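XAC2610 protein (Xanthomonas axonopodis pv. citri, PDB 4QTQ) probably serves as an immunity protein that inhibits a peptidoglycan hydrolase linked to bacterial killing through a type IV secretion system, and binds calcium. Local coordinates at residues 81-86 and 95-100; 106-111 and 120-125; 155-160 and 171-176. One frame throughout, in Å; residues are numbered along the deposited sequence.

Contact 1. Residues 81-86 and 95-100; sequences GPLDDT and ILTDIN. With CA (calcium ion), chain B.
Leu96 and Thr97, at the end of the strand that runs into a DxDxDG-like calcium-binding loop, are gripped by Gly81 just after the parallel neighbouring strand 78-80. The backbone N of Gly81 donates to Leu96 O at 3.1 Å, meeting that carbonyl almost head-on, with 175° between C=O and donor. One residue further on, the hydroxyl Thr97 OG1 gives its proton to Gly81 O over a short 2.7 Å. This second donor stands tilted by 20° from the plane of the Gly81 carbonyl. The Thr97 hydroxyl gets there because OG1 is turned opposite its own backbone N (chi1 -171°), and that rotation sends the methyl CG2 to meet Leu83. The leucine crosses the threonine at about a right angle, its CD1 3.9 Å from Thr97 CG2. Its two methyls then split: CD2 reaches Ile95 CG2 at 4.2 Å, while CD1 turns toward Ile99 CG1 at 4.4 Å. A polar grip at Gly81 gives way two residues on to an apolar one at Leu83. Beyond Thr97 the chain enters the metal site. Asp98 OD1 binds the calcium ion at 2.3 Å, and Asn100, a water, Asp102, the carbonyl of His104 and Asp106 complete the seven-atom shell. Asp98 OD2 meanwhile accepts from the backbone N of Gly103, which steadies the carboxylate. Strand 94-97 lies between strands 78-80 and 106-112 in the mixed sheet; Ile95 and Ile99 pack on Val108, Ile99 also reaches strand 121-128, and Leu83 pairs through its backbone with Val153 and packs on Leu150 and Phe151.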
ATOM      1  N   GLY A  81      10.746  -4.773   2.570  1.00 44.87           N
ATOM      2  CA  GLY A  81      10.867  -5.902   1.667  1.00 46.30           C
ATOM      3  C   GLY A  81       9.965  -5.767   0.466  1.00 45.60           C
ATOM      4  O   GLY A  81       9.271  -4.748   0.317  1.00 44.65           O
ATOM      5  N   PRO A  82       9.954  -6.793  -0.399  1.00 46.31           N
ATOM      6  CA  PRO A  82       9.134  -6.719  -1.599  1.00 47.04           C
ATOM      7  C   PRO A  82       7.648  -6.995  -1.318  1.00 48.26           C
ATOM      8  O   PRO A  82       7.298  -7.592  -0.280  1.00 48.22           O
ATOM      9  CB  PRO A  82       9.740  -7.803  -2.506  1.00 49.57           C
ATOM     10  CG  PRO A  82      10.531  -8.713  -1.608  1.00 49.70           C
ATOM     11  CD  PRO A  82      10.551  -8.130  -0.223  1.00 49.70           C
ATOM     12  N   LEU A  83       6.789  -6.538  -2.231  1.00 46.51           N
ATOM     13  CA  LEU A  83       5.365  -6.863  -2.191  1.00 48.98           C
ATOM     14  C   LEU A  83       5.078  -8.087  -3.077  1.00 53.22           C
ATOM     15  O   LEU A  83       4.428  -7.987  -4.127  1.00 50.62           O
ATOM     16  CB  LEU A  83       4.525  -5.653  -2.617  1.00 47.67           C
ATOM     17  CG  LEU A  83       4.702  -4.368  -1.788  1.00 45.42           C
ATOM     18  CD1 LEU A  83       3.888  -3.222  -2.382  1.00 43.80           C
ATOM     19  CD2 LEU A  83       4.353  -4.587  -0.316  1.00 44.57           C
ATOM     20  N   ASP A  84       5.583  -9.242  -2.646  1.00 59.28           N
ATOM     21  CA  ASP A  84       5.325 -10.508  -3.333  1.00 65.82           C
ATOM     22  C   ASP A  84       3.926 -11.006  -3.003  1.00 68.22           C
ATOM     23  O   ASP A  84       3.525 -11.006  -1.838  1.00 68.36           O
ATOM     24  CB  ASP A  84       6.312 -11.583  -2.892  1.00 70.15           C
ATOM     25  CG  ASP A  84       7.740 -11.276  -3.271  1.00 71.65           C
ATOM     26  OD1 ASP A  84       7.956 -10.627  -4.312  1.00 74.71           O
ATOM     27  OD2 ASP A  84       8.650 -11.711  -2.530  1.00 73.99           O
ATOM     28  N   ASP A  85       3.196 -11.439  -4.031  1.00 89.69           N
ATOM     29  CA  ASP A  85       1.867 -12.042  -3.852  1.00 94.17           C
ATOM     30  C   ASP A  85       2.029 -13.312  -3.017  1.00 98.24           C
ATOM     31  O   ASP A  85       1.153 -13.665  -2.218  1.00101.24           O
ATOM     32  CB  ASP A  85       1.216 -12.349  -5.213  1.00 96.53           C
ATOM     33  CG  ASP A  85      -0.311 -12.396  -5.147  1.00100.28           C
ATOM     34  OD1 ASP A  85      -0.862 -13.359  -4.571  1.00103.94           O
ATOM     35  OD2 ASP A  85      -0.960 -11.477  -5.693  1.00100.91           O
ATOM     36  N   THR A  86       3.165 -13.982  -3.202  1.00 99.02           N
ATOM     37  CA  THR A  86       3.551 -15.102  -2.356  1.00103.45           C
ATOM     38  C   THR A  86       3.820 -14.620  -0.917  1.00103.75           C
ATOM     39  O   THR A  86       2.986 -14.833  -0.038  1.00105.02           O
ATOM     40  CB  THR A  86       4.761 -15.859  -2.948  1.00104.62           C
ATOM     41  OG1 THR A  86       5.822 -14.940  -3.225  1.00102.95           O
ATOM     42  CG2 THR A  86       4.366 -16.564  -4.246  1.00104.77           C
ATOM     43  N   ILE A  95       5.398   0.672   5.418  1.00 36.42           N
ATOM     44  CA  ILE A  95       6.087  -0.281   4.514  1.00 37.71           C
ATOM     45  C   ILE A  95       7.106   0.426   3.586  1.00 37.59           C
ATOM     46  O   ILE A  95       6.774   1.378   2.868  1.00 38.23           O
ATOM     47  CB  ILE A  95       5.042  -1.017   3.644  1.00 37.84           C
ATOM     48  CG1 ILE A  95       4.134  -1.892   4.526  1.00 38.54           C
ATOM     49  CG2 ILE A  95       5.694  -1.833   2.519  1.00 38.60           C
ATOM     50  CD1 ILE A  95       2.680  -1.882   4.092  1.00 38.47           C
ATOM     51  N   LEU A  96       8.340  -0.055   3.629  1.00 39.14           N
ATOM     52  CA  LEU A  96       9.442   0.384   2.768  1.00 39.19           C
ATOM     53  C   LEU A  96       9.694  -0.689   1.701  1.00 39.51           C
ATOM     54  O   LEU A  96      10.033  -1.834   2.009  1.00 41.11           O
ATOM     55  CB  LEU A  96      10.711   0.596   3.597  1.00 40.51           C
ATOM     56  CG  LEU A  96      10.573   1.278   4.957  1.00 40.82           C
ATOM     57  CD1 LEU A  96      11.887   1.193   5.718  1.00 43.03           C
ATOM     58  CD2 LEU A  96      10.147   2.721   4.787  1.00 41.11           C
ATOM     59  N   THR A  97       9.492  -0.316   0.443  1.00 39.48           N
ATOM     60  CA  THR A  97       9.472  -1.259  -0.657  1.00 39.43           C
ATOM     61  C   THR A  97       9.602  -0.465  -1.952  1.00 38.83           C
ATOM     62  O   THR A  97       9.045   0.631  -2.067  1.00 37.94           O
ATOM     63  CB  THR A  97       8.156  -2.076  -0.660  1.00 39.14           C
ATOM     64  OG1 THR A  97       8.248  -3.136  -1.610  1.00 39.54           O
ATOM     65  CG2 THR A  97       6.938  -1.195  -1.009  1.00 38.50           C
ATOM     66  N   ASP A  98      10.365  -0.994  -2.906  1.00 39.93           N
ATOM     67  CA  ASP A  98      10.553  -0.322  -4.192  1.00 39.89           C
ATOM     68  C   ASP A  98       9.432  -0.767  -5.085  1.00 39.46           C
ATOM     69  O   ASP A  98       9.402  -1.900  -5.535  1.00 40.48           O
ATOM     70  CB  ASP A  98      11.906  -0.679  -4.823  1.00 41.69           C
ATOM     71  CG  ASP A  98      12.169   0.063  -6.134  1.00 42.41           C
ATOM     72  OD1 ASP A  98      11.572   1.148  -6.371  1.00 40.42           O
ATOM     73  OD2 ASP A  98      12.997  -0.451  -6.925  1.00 43.86           O
ATOM     74  N   ILE A  99       8.491   0.127  -5.325  1.00 39.26           N
ATOM     75  CA  ILE A  99       7.296  -0.208  -6.083  1.00 40.59           C
ATOM     76  C   ILE A  99       7.585  -0.091  -7.576  1.00 42.83           C
ATOM     77  O   ILE A  99       7.155  -0.938  -8.357  1.00 43.74           O
ATOM     78  CB  ILE A  99       6.103   0.689  -5.665  1.00 40.20           C
ATOM     79  CG1 ILE A  99       5.717   0.379  -4.207  1.00 39.97           C
ATOM     80  CG2 ILE A  99       4.907   0.487  -6.591  1.00 41.20           C
ATOM     81  CD1 ILE A  99       4.699   1.316  -3.598  1.00 40.25           C
ATOM     82  N   ASN A 100       8.327   0.940  -7.966  1.00 43.80           N
ATOM     83  CA  ASN A 100       8.544   1.209  -9.389  1.00 46.77           C
ATOM     84  C   ASN A 100       9.851   0.659  -9.985  1.00 48.89           C
ATOM     85  O   ASN A 100      10.194   0.989 -11.119  1.00 52.00           O
ATOM     86  CB  ASN A 100       8.380   2.708  -9.692  1.00 45.90           C
ATOM     87  CG  ASN A 100       9.370   3.582  -8.955  1.00 44.10           C
ATOM     88  OD1 ASN A 100      10.108   3.137  -8.070  1.00 42.79           O
ATOM     89  ND2 ASN A 100       9.367   4.850  -9.301  1.00 44.11           N
TER
HETATM   90 CA    CA B 301      11.363   3.467  -6.118  1.00 41.14          CA
HETATM   91  O   HOH W   1      11.699   5.687  -6.659  1.00 36.24           O

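Contact 2. Residues 106-111 and 120-125; sequences DVVVWS and PSYSVY. With CA (calcium ion), chain B.
Val107 and Val109 pair with Tyr125 and Ser123 across two antiparallel strands whose directions differ by 148°, and the side chains interlock on both faces of the sheet. On the face of Val108, Trp110, Tyr122 and Val124, the Tyr122 ring fills the dip between two residues of the partner strand. Its CD2 rests 3.7 Å from Val108 CG1, and its CE2 lies 3.8 Å from Trp110 CB. The indole swings out past the end of this pair, since its CG lies opposite the backbone N (chi1 175°), and there Pro120 covers one face of it. Pro120 CB sits over the five-membered ring, 3.7 Å from its centroid and 24° off the normal, a CH-pi contact. Ser121 O meets the same indole differently, at its edge, 3.4 Å from Trp110 CD1. Tyr71 stacks on the tryptophan as well. On the other face, the Tyr125 ring offers its edge to Val107 O, 3.6 Å from CD1, and leans against Val109 with CE1 4.2 Å from CG2. Beyond it Ser111 OG and Ser123 OG share a hydrogen bond of 2.7 Å, in which either hydroxyl could be the donor. At the opposite end Asp106 CB is pressed against Tyr125 O at 3.2 Å. Its carboxylate turns to the calcium ion, gripping it with both OD1 and OD2, while OD2 accepts from Ile99 N and OD1 from Phe127 N. This is a two-stranded antiparallel beta hairpin whose first strand starts with the last, bidentate aspartate of a DxDxDG-like calcium loop, much as in calcium-binding propeller blades.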
ATOM      1  N   ASP A 106      10.451   3.062  -1.845  1.00 37.31           N
ATOM      2  CA  ASP A 106       9.344   3.969  -1.727  1.00 35.52           C
ATOM      3  C   ASP A 106       8.652   3.662  -0.399  1.00 35.47           C
ATOM      4  O   ASP A 106       9.066   2.762   0.331  1.00 36.00           O
ATOM      5  CB  ASP A 106       8.415   3.749  -2.914  1.00 35.70           C
ATOM      6  CG  ASP A 106       9.168   3.765  -4.235  1.00 36.18           C
ATOM      7  OD1 ASP A 106       9.829   4.791  -4.534  1.00 36.21           O
ATOM      8  OD2 ASP A 106       9.124   2.754  -4.971  1.00 36.80           O
ATOM      9  N   VAL A 107       7.593   4.404  -0.081  1.00 33.84           N
ATOM     10  CA  VAL A 107       6.971   4.289   1.225  1.00 33.53           C
ATOM     11  C   VAL A 107       5.451   4.169   1.096  1.00 32.75           C
ATOM     12  O   VAL A 107       4.816   4.877   0.294  1.00 31.74           O
ATOM     13  CB  VAL A 107       7.351   5.475   2.148  1.00 33.24           C
ATOM     14  CG1 VAL A 107       6.687   5.340   3.519  1.00 33.59           C
ATOM     15  CG2 VAL A 107       8.854   5.564   2.290  1.00 34.16           C
ATOM     16  N   VAL A 108       4.899   3.241   1.869  1.00 32.65           N
ATOM     17  CA  VAL A 108       3.467   2.979   1.890  1.00 32.37           C
ATOM     18  C   VAL A 108       3.000   3.075   3.332  1.00 32.15           C
ATOM     19  O   VAL A 108       3.577   2.460   4.234  1.00 32.42           O
ATOM     20  CB  VAL A 108       3.127   1.581   1.321  1.00 33.01           C
ATOM     21  CG1 VAL A 108       1.629   1.331   1.390  1.00 33.89           C
ATOM     22  CG2 VAL A 108       3.632   1.428  -0.097  1.00 33.44           C
ATOM     23  N   VAL A 109       1.948   3.847   3.550  1.00 32.01           N
ATOM     24  CA  VAL A 109       1.482   4.142   4.886  1.00 32.71           C
ATOM     25  C   VAL A 109       0.000   3.748   5.022  1.00 32.29           C
ATOM     26  O   VAL A 109      -0.819   4.075   4.157  1.00 31.11           O
ATOM     27  CB  VAL A 109       1.717   5.633   5.179  1.00 32.66           C
ATOM     28  CG1 VAL A 109       1.003   6.072   6.432  1.00 33.82           C
ATOM     29  CG2 VAL A 109       3.218   5.912   5.298  1.00 33.24           C
ATOM     30  N   TRP A 110      -0.327   3.019   6.089  1.00 32.29           N
ATOM     31  CA  TRP A 110      -1.714   2.662   6.374  1.00 31.69           C
ATOM     32  C   TRP A 110      -2.389   3.906   6.916  1.00 31.08           C
ATOM     33  O   TRP A 110      -2.229   4.245   8.090  1.00 31.95           O
ATOM     34  CB  TRP A 110      -1.792   1.496   7.359  1.00 32.46           C
ATOM     35  CG  TRP A 110      -3.213   1.151   7.786  1.00 32.62           C
ATOM     36  CD1 TRP A 110      -4.380   1.611   7.233  1.00 31.49           C
ATOM     37  CD2 TRP A 110      -3.601   0.268   8.852  1.00 33.73           C
ATOM     38  NE1 TRP A 110      -5.465   1.095   7.911  1.00 33.21           N
ATOM     39  CE2 TRP A 110      -5.017   0.254   8.895  1.00 33.09           C
ATOM     40  CE3 TRP A 110      -2.889  -0.491   9.795  1.00 34.65           C
ATOM     41  CZ2 TRP A 110      -5.725  -0.484   9.832  1.00 33.66           C
ATOM     42  CZ3 TRP A 110      -3.596  -1.226  10.726  1.00 35.33           C
ATOM     43  CH2 TRP A 110      -5.005  -1.217  10.738  1.00 34.98           C
ATOM     44  N   SER A 111      -3.126   4.599   6.047  1.00 31.24           N
ATOM     45  CA  SER A 111      -3.672   5.924   6.360  1.00 31.34           C
ATOM     46  C   SER A 111      -5.199   5.991   6.482  1.00 33.04           C
ATOM     47  O   SER A 111      -5.725   6.999   6.932  1.00 33.50           O
ATOM     48  CB  SER A 111      -3.242   6.927   5.296  1.00 31.53           C
ATOM     49  OG  SER A 111      -3.708   6.534   4.013  1.00 30.98           O
ATOM     50  N   PRO A 120      -8.127  -1.862   5.433  1.00 39.24           N
ATOM     51  CA  PRO A 120      -7.121  -0.809   5.296  1.00 38.95           C
ATOM     52  C   PRO A 120      -6.974  -0.250   3.877  1.00 36.38           C
ATOM     53  O   PRO A 120      -7.030  -0.990   2.892  1.00 38.06           O
ATOM     54  CB  PRO A 120      -5.820  -1.489   5.739  1.00 39.96           C
ATOM     55  CG  PRO A 120      -6.111  -2.957   5.733  1.00 42.64           C
ATOM     56  CD  PRO A 120      -7.572  -3.088   6.023  1.00 41.52           C
ATOM     57  N   SER A 121      -6.806   1.063   3.801  1.00 35.05           N
ATOM     58  CA  SER A 121      -6.381   1.738   2.584  1.00 34.32           C
ATOM     59  C   SER A 121      -5.132   2.527   2.902  1.00 32.57           C
ATOM     60  O   SER A 121      -4.872   2.868   4.063  1.00 32.24           O
ATOM     61  CB  SER A 121      -7.468   2.674   2.082  1.00 35.40           C
ATOM     62  OG  SER A 121      -7.790   3.625   3.073  1.00 34.19           O
ATOM     63  N   TYR A 122      -4.374   2.829   1.856  1.00 31.91           N
ATOM     64  CA  TYR A 122      -2.999   3.292   1.980  1.00 31.01           C
ATOM     65  C   TYR A 122      -2.678   4.545   1.182  1.00 31.04           C
ATOM     66  O   TYR A 122      -3.273   4.810   0.127  1.00 30.88           O
ATOM     67  CB  TYR A 122      -2.049   2.175   1.516  1.00 31.73           C
ATOM     68  CG  TYR A 122      -2.217   0.891   2.309  1.00 32.72           C
ATOM     69  CD1 TYR A 122      -3.202  -0.031   1.968  1.00 33.06           C
ATOM     70  CD2 TYR A 122      -1.420   0.622   3.418  1.00 32.53           C
ATOM     71  CE1 TYR A 122      -3.373  -1.197   2.693  1.00 34.35           C
ATOM     72  CE2 TYR A 122      -1.585  -0.545   4.149  1.00 33.32           C
ATOM     73  CZ  TYR A 122      -2.567  -1.447   3.789  1.00 34.21           C
ATOM     74  OH  TYR A 122      -2.746  -2.611   4.508  1.00 35.27           O
ATOM     75  N   SER A 123      -1.695   5.286   1.699  1.00 30.60           N
ATOM     76  CA  SER A 123      -1.090   6.397   1.020  1.00 30.46           C
ATOM     77  C   SER A 123       0.248   5.885   0.521  1.00 30.84           C
ATOM     78  O   SER A 123       1.038   5.346   1.298  1.00 30.09           O
ATOM     79  CB  SER A 123      -0.891   7.591   1.968  1.00 30.40           C
ATOM     80  OG  SER A 123      -2.134   8.127   2.429  1.00 30.90           O
ATOM     81  N   VAL A 124       0.481   6.050  -0.781  1.00 31.49           N
ATOM     82  CA  VAL A 124       1.705   5.599  -1.436  1.00 32.84           C
ATOM     83  C   VAL A 124       2.547   6.812  -1.834  1.00 32.82           C
ATOM     84  O   VAL A 124       2.038   7.765  -2.434  1.00 32.27           O
ATOM     85  CB  VAL A 124       1.368   4.718  -2.660  1.00 33.21           C
ATOM     86  CG1 VAL A 124       2.622   4.287  -3.395  1.00 34.33           C
ATOM     87  CG2 VAL A 124       0.571   3.505  -2.214  1.00 33.97           C
ATOM     88  N   TYR A 125       3.833   6.766  -1.476  1.00 33.01           N
ATOM     89  CA  TYR A 125       4.809   7.805  -1.813  1.00 32.33           C
ATOM     90  C   TYR A 125       6.014   7.203  -2.552  1.00 32.58           C
ATOM     91  O   TYR A 125       6.738   6.355  -1.999  1.00 31.68           O
ATOM     92  CB  TYR A 125       5.316   8.520  -0.551  1.00 33.11           C
ATOM     93  CG  TYR A 125       4.232   9.013   0.395  1.00 33.15           C
ATOM     94  CD1 TYR A 125       3.552   8.125   1.216  1.00 33.96           C
ATOM     95  CD2 TYR A 125       3.899  10.360   0.473  1.00 34.15           C
ATOM     96  CE1 TYR A 125       2.558   8.553   2.079  1.00 34.25           C
ATOM     97  CE2 TYR A 125       2.900  10.810   1.335  1.00 34.23           C
ATOM     98  CZ  TYR A 125       2.231   9.891   2.133  1.00 34.43           C
ATOM     99  OH  TYR A 125       1.262  10.283   3.008  1.00 33.91           O
TER
HETATM  100 CA    CA B 301      11.363   3.467  -6.118  1.00 41.14          CA
HETATM  101  O   HOH W   1      11.699   5.687  -6.659  1.00 36.24           O

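Contact 3. Residues 155-160 and 171-176; sequences GNMLTS and FDTYEL
From Asn156 to Ser160 the chain runs antiparallel to Leu176 through Asp172, strand directions 155° apart, with paired backbone bonds at Leu158-Tyr174 and Ser160-Asp172 and one more, Leu176 N to Asn156 O at 2.9 Å, where the ladder starts. On the face of Met157, Thr159, Thr173 and Glu175, the methionine reaches two partners. Bent at chi2 (-61°), it folds over the partner strand, bringing its methyl CE to 3.9 Å from Glu175 CG and its SD to 4.0 Å from Thr173 CG2. Thr159 and Thr173 stand side by side pointing the same way, Thr159 CG2 being 3.7 Å from Thr173 OG1. The extended Glu175 side chain crosses that of Asn156 at a slant, and Asn156 ND2 makes a weak hydrogen bond of 3.2 Å to Glu175 OE2; amide and carboxylate planes stand 83° apart, so these two groups meet nearly crosswise. On the opposite face, Leu158 CB packs 4.1 Å from Tyr174 CB. The tyrosine ring turns its edge toward Leu158 O. Leu158 CD1 also nears Leu176 CB at 4.3 Å. That second face lies against helix 138-143: Leu158 and Leu176 meet Leu140, Ser160 and Tyr174 meet Ile143. In this antiparallel sheet strand 152-154 flanks 157-163, and strand 181-190 flanks 168-176, with Asp172 salt-bridged to Arg186.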
ATOM      1  N   GLY A 155       7.597  -7.186 -11.348  1.00 50.72           N
ATOM      2  CA  GLY A 155       8.172  -6.366 -12.418  1.00 49.14           C
ATOM      3  C   GLY A 155       7.506  -5.004 -12.451  1.00 46.95           C
ATOM      4  O   GLY A 155       7.389  -4.346 -11.414  1.00 43.38           O
ATOM      5  N   ASN A 156       7.032  -4.598 -13.630  1.00 48.59           N
ATOM      6  CA  ASN A 156       6.267  -3.355 -13.758  1.00 49.33           C
ATOM      7  C   ASN A 156       4.745  -3.574 -13.689  1.00 47.60           C
ATOM      8  O   ASN A 156       3.966  -2.681 -14.045  1.00 47.38           O
ATOM      9  CB  ASN A 156       6.672  -2.592 -15.030  1.00 53.43           C
ATOM     10  CG  ASN A 156       6.143  -3.230 -16.304  1.00 58.90           C
ATOM     11  OD1 ASN A 156       5.916  -4.444 -16.365  1.00 62.72           O
ATOM     12  ND2 ASN A 156       5.951  -2.411 -17.336  1.00 61.67           N
ATOM     13  N   MET A 157       4.334  -4.751 -13.211  1.00 46.27           N
ATOM     14  CA  MET A 157       2.915  -5.099 -13.071  1.00 46.13           C
ATOM     15  C   MET A 157       2.483  -5.127 -11.606  1.00 43.50           C
ATOM     16  O   MET A 157       3.163  -5.701 -10.756  1.00 40.96           O
ATOM     17  CB  MET A 157       2.627  -6.465 -13.710  1.00 48.67           C
ATOM     18  CG  MET A 157       2.872  -6.517 -15.212  1.00 51.68           C
ATOM     19  SD  MET A 157       1.816  -5.363 -16.112  1.00 53.59           S
ATOM     20  CE  MET A 157       2.650  -5.286 -17.702  1.00 58.01           C
ATOM     21  N   LEU A 158       1.338  -4.508 -11.337  1.00 41.47           N
ATOM     22  CA  LEU A 158       0.753  -4.453 -10.014  1.00 41.15           C
ATOM     23  C   LEU A 158      -0.606  -5.162 -10.040  1.00 41.17           C
ATOM     24  O   LEU A 158      -1.437  -4.885 -10.902  1.00 39.42           O
ATOM     25  CB  LEU A 158       0.565  -2.995  -9.579  1.00 42.78           C
ATOM     26  CG  LEU A 158       1.770  -2.278  -8.954  1.00 46.27           C
ATOM     27  CD1 LEU A 158       3.020  -2.321  -9.831  1.00 47.84           C
ATOM     28  CD2 LEU A 158       1.411  -0.838  -8.629  1.00 47.85           C
ATOM     29  N   THR A 159      -0.833  -6.069  -9.099  1.00 39.26           N
ATOM     30  CA  THR A 159      -2.112  -6.770  -9.019  1.00 40.38           C
ATOM     31  C   THR A 159      -2.870  -6.430  -7.736  1.00 38.24           C
ATOM     32  O   THR A 159      -2.276  -6.224  -6.684  1.00 37.13           O
ATOM     33  CB  THR A 159      -1.926  -8.296  -9.122  1.00 42.72           C
ATOM     34  OG1 THR A 159      -0.885  -8.704  -8.233  1.00 44.79           O
ATOM     35  CG2 THR A 159      -1.546  -8.699 -10.535  1.00 44.32           C
ATOM     36  N   SER A 160      -4.191  -6.368  -7.853  1.00 39.09           N
ATOM     37  CA  SER A 160      -5.082  -5.997  -6.754  1.00 38.99           C
ATOM     38  C   SER A 160      -6.399  -6.742  -6.956  1.00 39.91           C
ATOM     39  O   SER A 160      -6.811  -6.976  -8.096  1.00 41.12           O
ATOM     40  CB  SER A 160      -5.326  -4.486  -6.766  1.00 39.34           C
ATOM     41  OG  SER A 160      -5.924  -4.025  -5.562  1.00 42.25           O
ATOM     42  N   PHE A 171     -10.178  -9.127 -10.395  1.00 40.99           N
ATOM     43  CA  PHE A 171      -8.728  -9.234 -10.377  1.00 41.88           C
ATOM     44  C   PHE A 171      -8.181  -8.203 -11.349  1.00 40.30           C
ATOM     45  O   PHE A 171      -8.359  -8.324 -12.550  1.00 38.86           O
ATOM     46  CB  PHE A 171      -8.268 -10.643 -10.765  1.00 43.78           C
ATOM     47  CG  PHE A 171      -8.844 -11.732  -9.898  1.00 47.12           C
ATOM     48  CD1 PHE A 171      -8.250 -12.066  -8.696  1.00 49.10           C
ATOM     49  CD2 PHE A 171      -9.986 -12.425 -10.292  1.00 47.32           C
ATOM     50  CE1 PHE A 171      -8.785 -13.065  -7.896  1.00 51.22           C
ATOM     51  CE2 PHE A 171     -10.516 -13.421  -9.499  1.00 48.76           C
ATOM     52  CZ  PHE A 171      -9.916 -13.745  -8.301  1.00 49.78           C
ATOM     53  N   ASP A 172      -7.538  -7.180 -10.802  1.00 41.24           N
ATOM     54  CA  ASP A 172      -7.024  -6.054 -11.581  1.00 41.40           C
ATOM     55  C   ASP A 172      -5.523  -6.152 -11.776  1.00 41.02           C
ATOM     56  O   ASP A 172      -4.794  -6.535 -10.862  1.00 42.51           O
ATOM     57  CB  ASP A 172      -7.361  -4.734 -10.884  1.00 40.12           C
ATOM     58  CG  ASP A 172      -8.792  -4.330 -11.085  1.00 41.43           C
ATOM     59  OD1 ASP A 172      -9.452  -4.871 -11.984  1.00 42.18           O
ATOM     60  OD2 ASP A 172      -9.273  -3.445 -10.361  1.00 45.21           O
ATOM     61  N   THR A 173      -5.075  -5.806 -12.976  1.00 39.47           N
ATOM     62  CA  THR A 173      -3.658  -5.719 -13.279  1.00 39.18           C
ATOM     63  C   THR A 173      -3.387  -4.316 -13.825  1.00 38.65           C
ATOM     64  O   THR A 173      -4.081  -3.839 -14.741  1.00 36.89           O
ATOM     65  CB  THR A 173      -3.204  -6.809 -14.276  1.00 40.61           C
ATOM     66  OG1 THR A 173      -3.372  -8.109 -13.680  1.00 43.48           O
ATOM     67  CG2 THR A 173      -1.738  -6.624 -14.667  1.00 41.00           C
ATOM     68  N   TYR A 174      -2.400  -3.659 -13.216  1.00 36.91           N
ATOM     69  CA  TYR A 174      -1.977  -2.321 -13.591  1.00 37.71           C
ATOM     70  C   TYR A 174      -0.560  -2.425 -14.104  1.00 38.57           C
ATOM     71  O   TYR A 174       0.245  -3.198 -13.568  1.00 37.30           O
ATOM     72  CB  TYR A 174      -1.976  -1.376 -12.382  1.00 38.53           C
ATOM     73  CG  TYR A 174      -3.345  -1.086 -11.831  1.00 37.98           C
ATOM     74  CD1 TYR A 174      -3.991  -1.997 -10.994  1.00 38.66           C
ATOM     75  CD2 TYR A 174      -3.996   0.100 -12.151  1.00 37.90           C
ATOM     76  CE1 TYR A 174      -5.259  -1.731 -10.491  1.00 38.59           C
ATOM     77  CE2 TYR A 174      -5.251   0.383 -11.650  1.00 38.54           C
ATOM     78  CZ  TYR A 174      -5.882  -0.533 -10.831  1.00 38.53           C
ATOM     79  OH  TYR A 174      -7.131  -0.244 -10.361  1.00 39.07           O
ATOM     80  N   GLU A 175      -0.253  -1.646 -15.139  1.00 39.16           N
ATOM     81  CA  GLU A 175       1.134  -1.474 -15.573  1.00 40.66           C
ATOM     82  C   GLU A 175       1.581  -0.139 -15.023  1.00 42.93           C
ATOM     83  O   GLU A 175       0.849   0.856 -15.125  1.00 41.78           O
ATOM     84  CB  GLU A 175       1.246  -1.498 -17.092  1.00 39.48           C
ATOM     85  CG  GLU A 175       2.670  -1.354 -17.607  1.00 40.72           C
ATOM     86  CD  GLU A 175       2.783  -1.543 -19.107  1.00 41.22           C
ATOM     87  OE1 GLU A 175       1.749  -1.629 -19.788  1.00 40.78           O
ATOM     88  OE2 GLU A 175       3.919  -1.593 -19.618  1.00 44.51           O
ATOM     89  N   LEU A 176       2.768  -0.118 -14.428  1.00 44.63           N
ATOM     90  CA  LEU A 176       3.318   1.107 -13.888  1.00 48.88           C
ATOM     91  C   LEU A 176       4.440   1.569 -14.792  1.00 54.25           C
ATOM     92  O   LEU A 176       5.433   0.858 -14.953  1.00 55.18           O
ATOM     93  CB  LEU A 176       3.851   0.901 -12.476  1.00 52.83           C
ATOM     94  CG  LEU A 176       4.354   2.198 -11.812  1.00 56.44           C
ATOM     95  CD1 LEU A 176       3.205   3.035 -11.260  1.00 57.85           C
ATOM     96  CD2 LEU A 176       5.334   1.868 -10.710  1.00 58.25           C
TER

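In the fold
Following the chain, contact 1 comes first, bringing 95-100 back to 81-86 and closing the short loop between them. Contact 2 opens only after that, folding 120-125 onto 106-111 as a hairpin, and contact 3 closes a second hairpin further on. The three are in series, with none enclosing or crossing another. Contacts 1 and 2 share one mixed sheet and the calcium ion with its water; a backbone bond between Ile95 and Val108 joins their neighbouring strands. Contact 3 belongs to a separate antiparallel sheet, yet Asn100 and Ile99 of contact 1 pack on Leu176 and Leu158. Contact 2 stays about 7 Å from contact 3 at their nearest atoms, so contact 1 bridges both.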